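Local coordinates for protein acetate CoA-transferase subunit beta (Escherichia coli DH5[alpha], PDB 5DBN) that transfers coenzyme A from acetyl-CoA to acetoacetate and other short-chain carboxylates, activating these fatty acids for degradation through a covalent enzyme-CoA intermediate, at residues B[193-196]-B[197-201]; B[62-65]-B[66-70]; B[138-141]-B[142-146]. One frame throughout, in Å; residues are numbered along the deposited sequence.

How the interactions relate
All three contacts are local, each within one continuous run of chain and each partly buried. Interactions 1 and 3 adjoin, with centres 12 Å apart: the loop 138-146 and the end of helix 192-197 meet through H141 and T199. Interaction 2 lies on the other side of the chain's centre from interaction 1, and its nearest atoms are about 16 Å from interaction 3. The chemistry follows the setting. Interaction 1 closes a helix with backbone bonds and one hydroxyl; interaction 2 folds a tight hairpin, close to E46, around an asparagine carboxamide; interaction 3 pairs opposite charges toward the surface while burying a histidine.

Interaction 1 (B[193-196]-B[197-201]); sequences ATVR and AKTEA
T199 meets V195 through a side-chain hydrogen bond at the C-terminal end of helix 192-197: OG1 donates to V195 O at 2.7 Å. The hydroxyl lies beside its own backbone N (chi1 -54°), which turns it back toward the helix and leaves CG2 anti to that N. The donor is tilted from the carbonyl plane, and the two side chains lie side by side, with T199 OG1 3.8 Å from V195 CG1. Threonine suits this buried place because its hydroxyl reaches V195 O while the side chain packs on I150 of strand 150-151.

The backbone bonds record the helix running out. A197 N reaches A193 O at 2.9 Å and K198 N reaches T194 O at 2.8 Å, both in the helical i to i+4 pattern. K198 is the first residue to leave helical angles, and T199 N then bonds instead to R196 O at 3.2 Å, a partner three residues back rather than four.

The side-chain packing is mainly apolar. K198 is extended beyond CG and lies side by side with T194, its CD 3.9 Å from T194 CG2. The long aliphatic stem of a lysine can thus lie along a threonine methyl, while T194 OG1 is bonded to D191 OD1, just ahead of the helix.

T199 OG1 has a second partner, H141 NE2, in the loop 138-146. With its proton given to V195 O, the hydroxyl probably serves as acceptor toward the imidazole, so one threonine links the last helical turn to a neighbouring loop and satisfies a carbonyl that the departing chain leaves without its usual amide partner.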
ATOM      1  N   ALA B 193      45.609   7.415 -20.468  1.00 43.19           N
ATOM      2  CA  ALA B 193      45.710   8.812 -20.883  1.00 44.09           C
ATOM      3  C   ALA B 193      44.510   9.251 -21.717  1.00 43.39           C
ATOM      4  O   ALA B 193      44.047  10.386 -21.593  1.00 42.74           O
ATOM      5  CB  ALA B 193      46.993   9.036 -21.658  1.00 46.05           C
ATOM      6  N   THR B 194      44.011   8.356 -22.564  1.00 43.76           N
ATOM      7  CA  THR B 194      42.847   8.657 -23.389  1.00 43.84           C
ATOM      8  C   THR B 194      41.608   8.841 -22.515  1.00 42.35           C
ATOM      9  O   THR B 194      40.823   9.766 -22.723  1.00 42.20           O
ATOM     10  CB  THR B 194      42.577   7.551 -24.424  1.00 44.64           C
ATOM     11  OG1 THR B 194      43.775   7.277 -25.160  1.00 46.57           O
ATOM     12  CG2 THR B 194      41.477   7.977 -25.390  1.00 44.75           C
ATOM     13  N   VAL B 195      41.441   7.950 -21.544  1.00 41.60           N
ATOM     14  CA  VAL B 195      40.323   8.026 -20.609  1.00 40.41           C
ATOM     15  C   VAL B 195      40.406   9.324 -19.813  1.00 40.69           C
ATOM     16  O   VAL B 195      39.406  10.023 -19.645  1.00 39.21           O
ATOM     17  CB  VAL B 195      40.301   6.819 -19.639  1.00 39.13           C
ATOM     18  CG1 VAL B 195      39.183   6.965 -18.609  1.00 36.98           C
ATOM     19  CG2 VAL B 195      40.144   5.518 -20.410  1.00 38.94           C
ATOM     20  N   ARG B 196      41.603   9.639 -19.332  1.00 42.65           N
ATOM     21  CA  ARG B 196      41.833  10.870 -18.585  1.00 43.07           C
ATOM     22  C   ARG B 196      41.466  12.079 -19.444  1.00 42.49           C
ATOM     23  O   ARG B 196      40.791  12.999 -18.986  1.00 41.79           O
ATOM     24  CB  ARG B 196      43.294  10.962 -18.140  1.00 45.76           C
ATOM     25  CG  ARG B 196      43.527  11.911 -16.983  1.00 47.44           C
ATOM     26  CD  ARG B 196      43.560  11.171 -15.656  1.00 48.45           C
ATOM     27  NE  ARG B 196      44.812  10.439 -15.473  1.00 51.31           N
ATOM     28  CZ  ARG B 196      45.147   9.794 -14.360  1.00 52.31           C
ATOM     29  NH1 ARG B 196      44.324   9.782 -13.317  1.00 51.67           N
ATOM     30  NH2 ARG B 196      46.311   9.158 -14.290  1.00 53.74           N
ATOM     31  N   ALA B 197      41.915  12.059 -20.695  1.00 42.91           N
ATOM     32  CA  ALA B 197      41.647  13.139 -21.639  1.00 42.58           C
ATOM     33  C   ALA B 197      40.151  13.272 -21.929  1.00 41.19           C
ATOM     34  O   ALA B 197      39.639  14.377 -22.101  1.00 41.97           O
ATOM     35  CB  ALA B 197      42.415  12.909 -22.932  1.00 44.46           C
ATOM     36  N   LYS B 198      39.459  12.139 -21.991  1.00 38.99           N
ATOM     37  CA  LYS B 198      38.040  12.121 -22.336  1.00 37.71           C
ATOM     38  C   LYS B 198      37.136  12.212 -21.103  1.00 35.88           C
ATOM     39  O   LYS B 198      35.917  12.090 -21.214  1.00 34.89           O
ATOM     40  CB  LYS B 198      37.720  10.843 -23.116  1.00 37.38           C
ATOM     41  CG  LYS B 198      38.271  10.814 -24.535  1.00 40.03           C
ATOM     42  CD  LYS B 198      37.920   9.505 -25.232  1.00 41.03           C
ATOM     43  CE  LYS B 198      38.133   9.585 -26.734  1.00 43.69           C
ATOM     44  NZ  LYS B 198      38.051   8.250 -27.391  1.00 44.84           N
ATOM     45  N   THR B 199      37.738  12.448 -19.938  1.00 35.91           N
ATOM     46  CA  THR B 199      37.005  12.520 -18.672  1.00 34.49           C
ATOM     47  C   THR B 199      37.363  13.765 -17.859  1.00 34.46           C
ATOM     48  O   THR B 199      38.538  14.009 -17.574  1.00 34.60           O
ATOM     49  CB  THR B 199      37.271  11.267 -17.806  1.00 33.61           C
ATOM     50  OG1 THR B 199      36.977  10.086 -18.562  1.00 33.54           O
ATOM     51  CG2 THR B 199      36.418  11.283 -16.540  1.00 32.32           C
ATOM     52  N   GLU B 200      36.352  14.546 -17.486  1.00 34.95           N
ATOM     53  CA  GLU B 200      36.569  15.745 -16.675  1.00 38.31           C
ATOM     54  C   GLU B 200      36.498  15.426 -15.186  1.00 37.67           C
ATOM     55  O   GLU B 200      37.014  16.179 -14.359  1.00 38.63           O
ATOM     56  CB  GLU B 200      35.537  16.828 -16.997  1.00 41.69           C
ATOM     57  CG  GLU B 200      35.751  17.542 -18.316  1.00 45.93           C
ATOM     58  CD  GLU B 200      34.791  18.702 -18.510  1.00 47.71           C
ATOM     59  OE1 GLU B 200      34.155  19.129 -17.521  1.00 46.94           O
ATOM     60  OE2 GLU B 200      34.670  19.184 -19.656  1.00 49.49           O
ATOM     61  N   ALA B 201      35.851  14.316 -14.847  1.00 35.95           N
ATOM     62  CA  ALA B 201      35.732  13.896 -13.457  1.00 34.90           C
ATOM     63  C   ALA B 201      37.095  13.546 -12.868  1.00 36.16           C
ATOM     64  O   ALA B 201      37.951  12.982 -13.551  1.00 36.07           O
ATOM     65  CB  ALA B 201      34.794  12.710 -13.346  1.00 33.08           C
TER

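Interaction 2 (B[62-65]-B[66-70]); sequences LVNA and GGQPC
N64 and Q68 face each other across a tight turn. Their backbones are joined by N64 N to Q68 O at 2.8 Å, a bond nearly straight at 160°. In the other direction G67 N gives its hydrogen to N64 O at 2.9 Å and closes the type I turn N64-A65-G66-G67.

The carboxamide oxygen of N64 lies against the amides of this turn. The side chain's CG stands between the backbone N and the carbonyl carbon (chi1 55°), which brings OD1 over the peptides that follow. OD1 accepts from Q68 N at 2.8 Å, with the donor above the carboxamide plane, and more weakly from G66 N at 3.0 Å, so a single oxygen gathers two amides. Asparagine is suited to this task, being short and carrying a carbonyl at the reach these amides need. G67 has a positive phi of 81°, a conformation glycine adopts more readily than other residues.

Farther along, V63 and P69 form a single bridge, and a weak bond runs from C70 N to L62 O. V63 CG1 lies 3.6 Å from G67 O, and the sulfur of C70 packs on L62, with SG 3.9 Å from CG. L62 and C70, both buried, also touch F49, while N47 ND2 binds V63 O. L62 and V63 pack as well against apolar side chains of another protein chain.

A65 at the bend comes against E46, the predicted active-site glutamate. The type I turn, the following glycine and the N64-Q68 pairing are those of a 3:5 beta hairpin with a G1 beta bulge, here leading into strand 71-73.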
ATOM      1  N   LEU B  62      -0.289  -6.484 -22.569  1.00 34.69           N
ATOM      2  CA  LEU B  62       1.065  -6.795 -22.106  1.00 31.88           C
ATOM      3  C   LEU B  62       2.126  -6.003 -22.863  1.00 32.13           C
ATOM      4  O   LEU B  62       2.404  -6.275 -24.033  1.00 32.34           O
ATOM      5  CB  LEU B  62       1.348  -8.291 -22.240  1.00 31.87           C
ATOM      6  CG  LEU B  62       2.715  -8.769 -21.736  1.00 30.78           C
ATOM      7  CD1 LEU B  62       2.947  -8.375 -20.282  1.00 27.08           C
ATOM      8  CD2 LEU B  62       2.850 -10.276 -21.909  1.00 30.35           C
ATOM      9  N   VAL B  63       2.708  -5.019 -22.183  1.00 29.62           N
ATOM     10  CA  VAL B  63       3.737  -4.168 -22.768  1.00 29.14           C
ATOM     11  C   VAL B  63       4.832  -3.890 -21.748  1.00 29.56           C
ATOM     12  O   VAL B  63       4.654  -4.139 -20.555  1.00 25.54           O
ATOM     13  CB  VAL B  63       3.155  -2.828 -23.266  1.00 31.53           C
ATOM     14  CG1 VAL B  63       2.144  -3.065 -24.376  1.00 34.22           C
ATOM     15  CG2 VAL B  63       2.519  -2.055 -22.117  1.00 28.75           C
ATOM     16  N   ASN B  64       5.963  -3.375 -22.223  1.00 30.52           N
ATOM     17  CA  ASN B  64       7.051  -2.985 -21.335  1.00 29.54           C
ATOM     18  C   ASN B  64       6.854  -1.556 -20.834  1.00 29.65           C
ATOM     19  O   ASN B  64       5.839  -0.927 -21.131  1.00 25.65           O
ATOM     20  CB  ASN B  64       8.404  -3.122 -22.046  1.00 29.79           C
ATOM     21  CG  ASN B  64       8.467  -2.352 -23.358  1.00 31.08           C
ATOM     22  OD1 ASN B  64       7.714  -1.403 -23.583  1.00 31.48           O
ATOM     23  ND2 ASN B  64       9.382  -2.761 -24.231  1.00 31.90           N
ATOM     24  N   ALA B  65       7.824  -1.048 -20.080  1.00 23.51           N
ATOM     25  CA  ALA B  65       7.736   0.299 -19.523  1.00 24.45           C
ATOM     26  C   ALA B  65       7.712   1.358 -20.626  1.00 26.56           C
ATOM     27  O   ALA B  65       7.326   2.502 -20.389  1.00 27.30           O
ATOM     28  CB  ALA B  65       8.893   0.550 -18.569  1.00 22.04           C
ATOM     29  N   GLY B  66       8.130   0.971 -21.826  1.00 25.80           N
ATOM     30  CA  GLY B  66       8.126   1.863 -22.971  1.00 27.57           C
ATOM     31  C   GLY B  66       6.828   1.800 -23.755  1.00 29.68           C
ATOM     32  O   GLY B  66       6.655   2.515 -24.742  1.00 31.18           O
ATOM     33  N   GLY B  67       5.912   0.944 -23.312  1.00 29.00           N
ATOM     34  CA  GLY B  67       4.615   0.804 -23.951  1.00 31.20           C
ATOM     35  C   GLY B  67       4.630  -0.081 -25.185  1.00 34.94           C
ATOM     36  O   GLY B  67       3.626  -0.182 -25.892  1.00 35.62           O
ATOM     37  N   GLN B  68       5.764  -0.728 -25.442  1.00 37.71           N
ATOM     38  CA  GLN B  68       5.891  -1.625 -26.585  1.00 42.23           C
ATOM     39  C   GLN B  68       5.552  -3.055 -26.179  1.00 43.09           C
ATOM     40  O   GLN B  68       5.800  -3.453 -25.040  1.00 41.31           O
ATOM     41  CB  GLN B  68       7.306  -1.563 -27.166  1.00 43.54           C
ATOM     42  CG  GLN B  68       7.712  -0.185 -27.670  1.00 44.91           C
ATOM     43  CD  GLN B  68       6.792   0.335 -28.762  1.00 48.10           C
ATOM     44  OE1 GLN B  68       6.188  -0.442 -29.504  1.00 49.68           O
ATOM     45  NE2 GLN B  68       6.679   1.655 -28.864  1.00 49.19           N
ATOM     46  N   PRO B  69       4.979  -3.836 -27.111  1.00 45.49           N
ATOM     47  CA  PRO B  69       4.562  -5.204 -26.782  1.00 45.92           C
ATOM     48  C   PRO B  69       5.731  -6.085 -26.347  1.00 34.91           C
ATOM     49  O   PRO B  69       6.782  -6.083 -26.990  1.00 35.77           O
ATOM     50  CB  PRO B  69       3.943  -5.712 -28.091  1.00 49.21           C
ATOM     51  CG  PRO B  69       4.506  -4.842 -29.156  1.00 40.88           C
ATOM     52  CD  PRO B  69       4.712  -3.505 -28.522  1.00 47.82           C
ATOM     53  N   CYS B  70       5.537  -6.821 -25.257  1.00 33.22           N
ATOM     54  CA  CYS B  70       6.556  -7.722 -24.735  1.00 32.33           C
ATOM     55  C   CYS B  70       5.921  -9.063 -24.400  1.00 32.63           C
ATOM     56  O   CYS B  70       4.818  -9.369 -24.854  1.00 33.98           O
ATOM     57  CB  CYS B  70       7.227  -7.126 -23.495  1.00 39.57           C
ATOM     58  SG  CYS B  70       6.153  -7.018 -22.043  1.00 31.05           S
TER

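Interaction 3 (B[138-141]-B[142-146]); sequences AMEH and CAKDG
E140 and K144 form a salt bridge across the loop. K144 NZ is 3.0 Å from E140 OE1 and meets that oxygen on its syn lone pair, the side of the other oxygen; a weak second bond of 3.2 Å to OE2 makes the grip two-pronged. The two side chains cross at about a right angle. That of E140 is extended beyond CG, whereas a bend at chi2 (-58°) turns the K144 chain so that its ammonium comes back to the carboxylate. Glutamate and lysine both have the length to bridge four residues where no helix brings them together. Were E140 an alanine, the K144 ammonium would probably lose its mate and its long chain be freer to turn.

With CG anti to the backbone N (chi1 -155°), the H141 ring lies away from the salt bridge, between T169 and T199. Imidazole suits this buried site because it has a polar nitrogen on two sides, ND1 bonding to T169 and NE2 turned to T199. E170 takes the backbone N-H of H141. The sulfur of C142 lies near the ring plane, SG 4.1 Å from CD2 at the edge.

Beyond these residues, G146 N bonds to A143 O in a type I turn. The loop leaves strand 135-138 of the main sheet and heads for strand 150-151, with H141 resting on I150 and E140 touching K4 of helix 3-12.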
ATOM      1  N   ALA B 138      24.902   2.576 -17.847  1.00 27.82           N
ATOM      2  CA  ALA B 138      25.441   2.116 -19.121  1.00 29.15           C
ATOM      3  C   ALA B 138      25.368   3.281 -20.092  1.00 31.44           C
ATOM      4  O   ALA B 138      24.283   3.720 -20.471  1.00 32.45           O
ATOM      5  CB  ALA B 138      24.663   0.923 -19.640  1.00 28.36           C
ATOM      6  N   MET B 139      26.532   3.778 -20.495  1.00 32.53           N
ATOM      7  CA  MET B 139      26.596   5.026 -21.236  1.00 34.06           C
ATOM      8  C   MET B 139      27.810   5.111 -22.157  1.00 35.35           C
ATOM      9  O   MET B 139      28.860   4.561 -21.848  1.00 34.59           O
ATOM     10  CB  MET B 139      26.647   6.156 -20.206  1.00 34.26           C
ATOM     11  CG  MET B 139      26.305   7.531 -20.689  1.00 35.49           C
ATOM     12  SD  MET B 139      26.455   8.709 -19.328  1.00 49.56           S
ATOM     13  CE  MET B 139      28.233   8.753 -19.094  1.00 32.63           C
ATOM     14  N   GLU B 140      27.674   5.813 -23.280  1.00 37.13           N
ATOM     15  CA  GLU B 140      28.837   6.114 -24.107  1.00 39.86           C
ATOM     16  C   GLU B 140      29.686   7.128 -23.350  1.00 37.07           C
ATOM     17  O   GLU B 140      29.156   7.912 -22.567  1.00 35.65           O
ATOM     18  CB  GLU B 140      28.433   6.638 -25.486  1.00 45.62           C
ATOM     19  CG  GLU B 140      27.701   5.611 -26.342  1.00 50.66           C
ATOM     20  CD  GLU B 140      27.329   6.143 -27.716  1.00 56.11           C
ATOM     21  OE1 GLU B 140      27.722   7.284 -28.045  1.00 58.56           O
ATOM     22  OE2 GLU B 140      26.650   5.414 -28.471  1.00 57.68           O
ATOM     23  N   HIS B 141      30.995   7.113 -23.565  1.00 36.06           N
ATOM     24  CA  HIS B 141      31.875   7.972 -22.782  1.00 35.52           C
ATOM     25  C   HIS B 141      31.619   9.451 -23.077  1.00 35.55           C
ATOM     26  O   HIS B 141      31.525  10.265 -22.157  1.00 33.73           O
ATOM     27  CB  HIS B 141      33.340   7.632 -23.043  1.00 35.82           C
ATOM     28  CG  HIS B 141      34.247   7.996 -21.909  1.00 35.55           C
ATOM     29  ND1 HIS B 141      34.633   7.091 -20.946  1.00 35.10           N
ATOM     30  CD2 HIS B 141      34.823   9.174 -21.572  1.00 35.55           C
ATOM     31  CE1 HIS B 141      35.421   7.690 -20.072  1.00 34.99           C
ATOM     32  NE2 HIS B 141      35.551   8.956 -20.427  1.00 35.34           N
ATOM     33  N   CYS B 142      31.511   9.788 -24.360  1.00 36.39           N
ATOM     34  CA  CYS B 142      31.290  11.169 -24.787  1.00 37.05           C
ATOM     35  C   CYS B 142      30.010  11.291 -25.608  1.00 37.12           C
ATOM     36  O   CYS B 142      29.532  10.310 -26.180  1.00 36.89           O
ATOM     37  CB  CYS B 142      32.482  11.673 -25.601  1.00 38.58           C
ATOM     38  SG  CYS B 142      34.042  11.671 -24.696  1.00 40.45           S
ATOM     39  N   ALA B 143      29.465  12.501 -25.671  1.00 37.18           N
ATOM     40  CA  ALA B 143      28.255  12.755 -26.446  1.00 36.38           C
ATOM     41  C   ALA B 143      28.571  12.773 -27.935  1.00 39.08           C
ATOM     42  O   ALA B 143      29.733  12.695 -28.332  1.00 40.25           O
ATOM     43  CB  ALA B 143      27.622  14.068 -26.023  1.00 36.03           C
ATOM     44  N   LYS B 144      27.532  12.877 -28.758  1.00 41.56           N
ATOM     45  CA  LYS B 144      27.705  12.836 -30.206  1.00 46.98           C
ATOM     46  C   LYS B 144      28.365  14.101 -30.746  1.00 48.48           C
ATOM     47  O   LYS B 144      28.932  14.087 -31.838  1.00 51.12           O
ATOM     48  CB  LYS B 144      26.355  12.619 -30.896  1.00 50.60           C
ATOM     49  CG  LYS B 144      25.669  11.312 -30.520  1.00 51.57           C
ATOM     50  CD  LYS B 144      26.539  10.103 -30.848  1.00 54.32           C
ATOM     51  CE  LYS B 144      25.811   8.798 -30.570  1.00 55.07           C
ATOM     52  NZ  LYS B 144      26.682   7.614 -30.806  1.00 56.74           N
ATOM     53  N   ASP B 145      28.300  15.188 -29.981  1.00 47.23           N
ATOM     54  CA  ASP B 145      28.949  16.434 -30.378  1.00 49.38           C
ATOM     55  C   ASP B 145      30.404  16.487 -29.913  1.00 47.56           C
ATOM     56  O   ASP B 145      31.146  17.395 -30.286  1.00 48.62           O
ATOM     57  CB  ASP B 145      28.176  17.650 -29.842  1.00 51.18           C
ATOM     58  CG  ASP B 145      28.048  17.657 -28.327  1.00 49.85           C
ATOM     59  OD1 ASP B 145      28.750  16.879 -27.646  1.00 49.39           O
ATOM     60  OD2 ASP B 145      27.242  18.461 -27.813  1.00 49.39           O
ATOM     61  N   GLY B 146      30.810  15.499 -29.118  1.00 45.01           N
ATOM     62  CA  GLY B 146      32.175  15.421 -28.629  1.00 44.23           C
ATOM     63  C   GLY B 146      32.348  15.924 -27.206  1.00 42.07           C
ATOM     64  O   GLY B 146      33.439  15.829 -26.643  1.00 41.75           O
TER